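Local coordinates for protein beta-n-acetylhexosaminidase (Streptococcus pneumoniae, PDB 4AZI) that probably removes terminal beta-linked N-acetylglucosamine residues from glycans as a family 20 exo-beta-N-acetylglucosaminidase catalytic module, at residues T90-Q94 with A95-E99. The protein carries 2 engineered substitutions. Sequence-based numbering, arbitrary orientation.
Sequences TALTQ and AEVTE. With EDO (1,2-ethanediol), chain E.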
loop_
_atom_site.group_PDB
_atom_site.type_symbol
_atom_site.label_atom_id
_atom_site.label_comp_id
_atom_site.label_asym_id
_atom_site.label_seq_id
_atom_site.Cartn_x
_atom_site.Cartn_y
_atom_site.Cartn_z
ATOM N N THR A 90 -18.762 -4.155 4.188
ATOM C CA THR A 90 -18.585 -3.720 2.808
ATOM C C THR A 90 -17.513 -2.651 2.663
ATOM O O THR A 90 -16.588 -2.809 1.869
ATOM C CB THR A 90 -19.903 -3.200 2.190
ATOM O OG1 THR A 90 -20.932 -4.184 2.341
ATOM C CG2 THR A 90 -19.721 -2.897 0.698
ATOM N N ALA A 91 -17.648 -1.560 3.412
ATOM C CA ALA A 91 -16.756 -0.420 3.253
ATOM C C ALA A 91 -16.497 0.289 4.568
ATOM O O ALA A 91 -17.377 0.380 5.430
ATOM C CB ALA A 91 -17.310 0.562 2.224
ATOM N N LEU A 92 -15.268 0.769 4.718
ATOM C CA LEU A 92 -14.915 1.651 5.811
ATOM C C LEU A 92 -15.535 3.028 5.556
ATOM O O LEU A 92 -15.698 3.442 4.396
ATOM C CB LEU A 92 -13.392 1.752 5.931
ATOM C CG LEU A 92 -12.605 0.506 6.363
ATOM C CD1 LEU A 92 -11.103 0.757 6.305
ATOM C CD2 LEU A 92 -13.006 0.053 7.763
ATOM N N THR A 93 -15.898 3.715 6.638
ATOM C CA THR A 93 -16.448 5.069 6.564
ATOM C C THR A 93 -15.330 6.095 6.710
ATOM O O THR A 93 -14.196 5.741 7.066
ATOM C CB THR A 93 -17.461 5.342 7.691
ATOM O OG1 THR A 93 -16.777 5.342 8.949
ATOM C CG2 THR A 93 -18.596 4.312 7.691
ATOM N N GLN A 94 -15.656 7.360 6.449
ATOM C CA GLN A 94 -14.689 8.445 6.559
ATOM C C GLN A 94 -14.198 8.560 7.999
ATOM O O GLN A 94 -12.999 8.699 8.238
ATOM C CB GLN A 94 -15.282 9.773 6.081
ATOM C CG GLN A 94 -14.359 10.969 6.324
ATOM C CD GLN A 94 -14.646 12.155 5.420
ATOM O OE1 GLN A 94 -15.324 12.029 4.401
ATOM N NE2 GLN A 94 -14.126 13.319 5.796
ATOM N N ALA A 95 -15.139 8.479 8.941
ATOM C CA ALA A 95 -14.846 8.535 10.369
ATOM C C ALA A 95 -13.881 7.438 10.818
ATOM O O ALA A 95 -13.023 7.665 11.673
ATOM C CB ALA A 95 -16.138 8.468 11.169
ATOM N N GLU A 96 -14.027 6.248 10.245
ATOM C CA GLU A 96 -13.159 5.130 10.593
ATOM C C GLU A 96 -11.717 5.279 10.068
ATOM O O GLU A 96 -10.761 5.033 10.808
ATOM C CB GLU A 96 -13.772 3.802 10.142
ATOM C CG GLU A 96 -15.029 3.399 10.903
ATOM C CD GLU A 96 -15.676 2.150 10.341
ATOM O OE1 GLU A 96 -15.723 1.999 9.101
ATOM O OE2 GLU A 96 -16.138 1.307 11.142
ATOM N N VAL A 97 -11.555 5.673 8.804
ATOM C CA VAL A 97 -10.210 5.894 8.256
ATOM C C VAL A 97 -9.532 7.082 8.958
ATOM O O VAL A 97 -8.332 7.042 9.230
ATOM C CB VAL A 97 -10.215 6.042 6.715
ATOM C CG1 VAL A 97 -8.864 6.514 6.193
ATOM C CG2 VAL A 97 -10.600 4.729 6.043
ATOM N N THR A 98 -10.303 8.125 9.268
ATOM C CA THR A 98 -9.770 9.288 9.996
ATOM C C THR A 98 -9.197 8.836 11.350
ATOM O O THR A 98 -8.075 9.205 11.707
ATOM C CB THR A 98 -10.837 10.398 10.182
ATOM O OG1 THR A 98 -11.376 10.759 8.904
ATOM C CG2 THR A 98 -10.246 11.643 10.842
ATOM N N GLU A 99 -9.961 8.016 12.071
ATOM C CA GLU A 99 -9.535 7.462 13.361
ATOM C C GLU A 99 -8.311 6.546 13.248
ATOM O O GLU A 99 -7.442 6.574 14.117
ATOM C CB GLU A 99 -10.689 6.718 14.050
ATOM C CG GLU A 99 -10.278 5.968 15.317
ATOM C CD GLU A 99 -11.451 5.521 16.183
ATOM O OE1 GLU A 99 -12.614 5.621 15.734
ATOM O OE2 GLU A 99 -11.209 5.073 17.321
HETATM C C1 EDO E . -12.576 15.645 4.375
HETATM O O1 EDO E . -14.005 15.630 4.338
HETATM C C2 EDO E . -12.138 16.217 5.717
HETATM O O2 EDO E . -11.164 15.340 6.295
HETATM O O HOH W 1 -17.142 0.027 8.209
HETATM O O HOH W 2 -12.633 13.542 8.339
#
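A capping box formed by Thr93 and Glu96 opens helix 94-106, which leads into strand 110-117 of the TIM barrel. Thr93, the N-cap, takes the Glu96 N-H on OG1 (3.2 Å); its chi1 of 67° brings the hydroxyl round to face that N-H. In return Glu96, extended beyond CG, reaches back so that OE1 accepts from Thr93 N at 3.0 Å. This nearly straight bond meets the carboxylate on its anti side, slightly out of its plane. A water donates to the same OE1 and to Ala91 O, tying the carboxylate to the incoming loop. Thr93 O receives Val97 N at 3.2 Å. This end of the helix belongs to the outer layer of the barrel: on its buried side Leu92 CD1 packs on Val97 CG2 (4.0 Å), with Leu27 of helix 24-37 and Phe169 of helix 153-170 beside them. At the next residue, Gln94 O accepts twice from Thr98, one turn further on, from N at 2.9 Å and from OG1 at 2.7 Å, the hydroxyl lying above the carbonyl plane. Asp56 N binds Gln94 OE1; NE2 donates to O1 of a 1,2-ethanediol, probably from the crystallisation liquor, and a second water joins NE2 to Thr98 OG1.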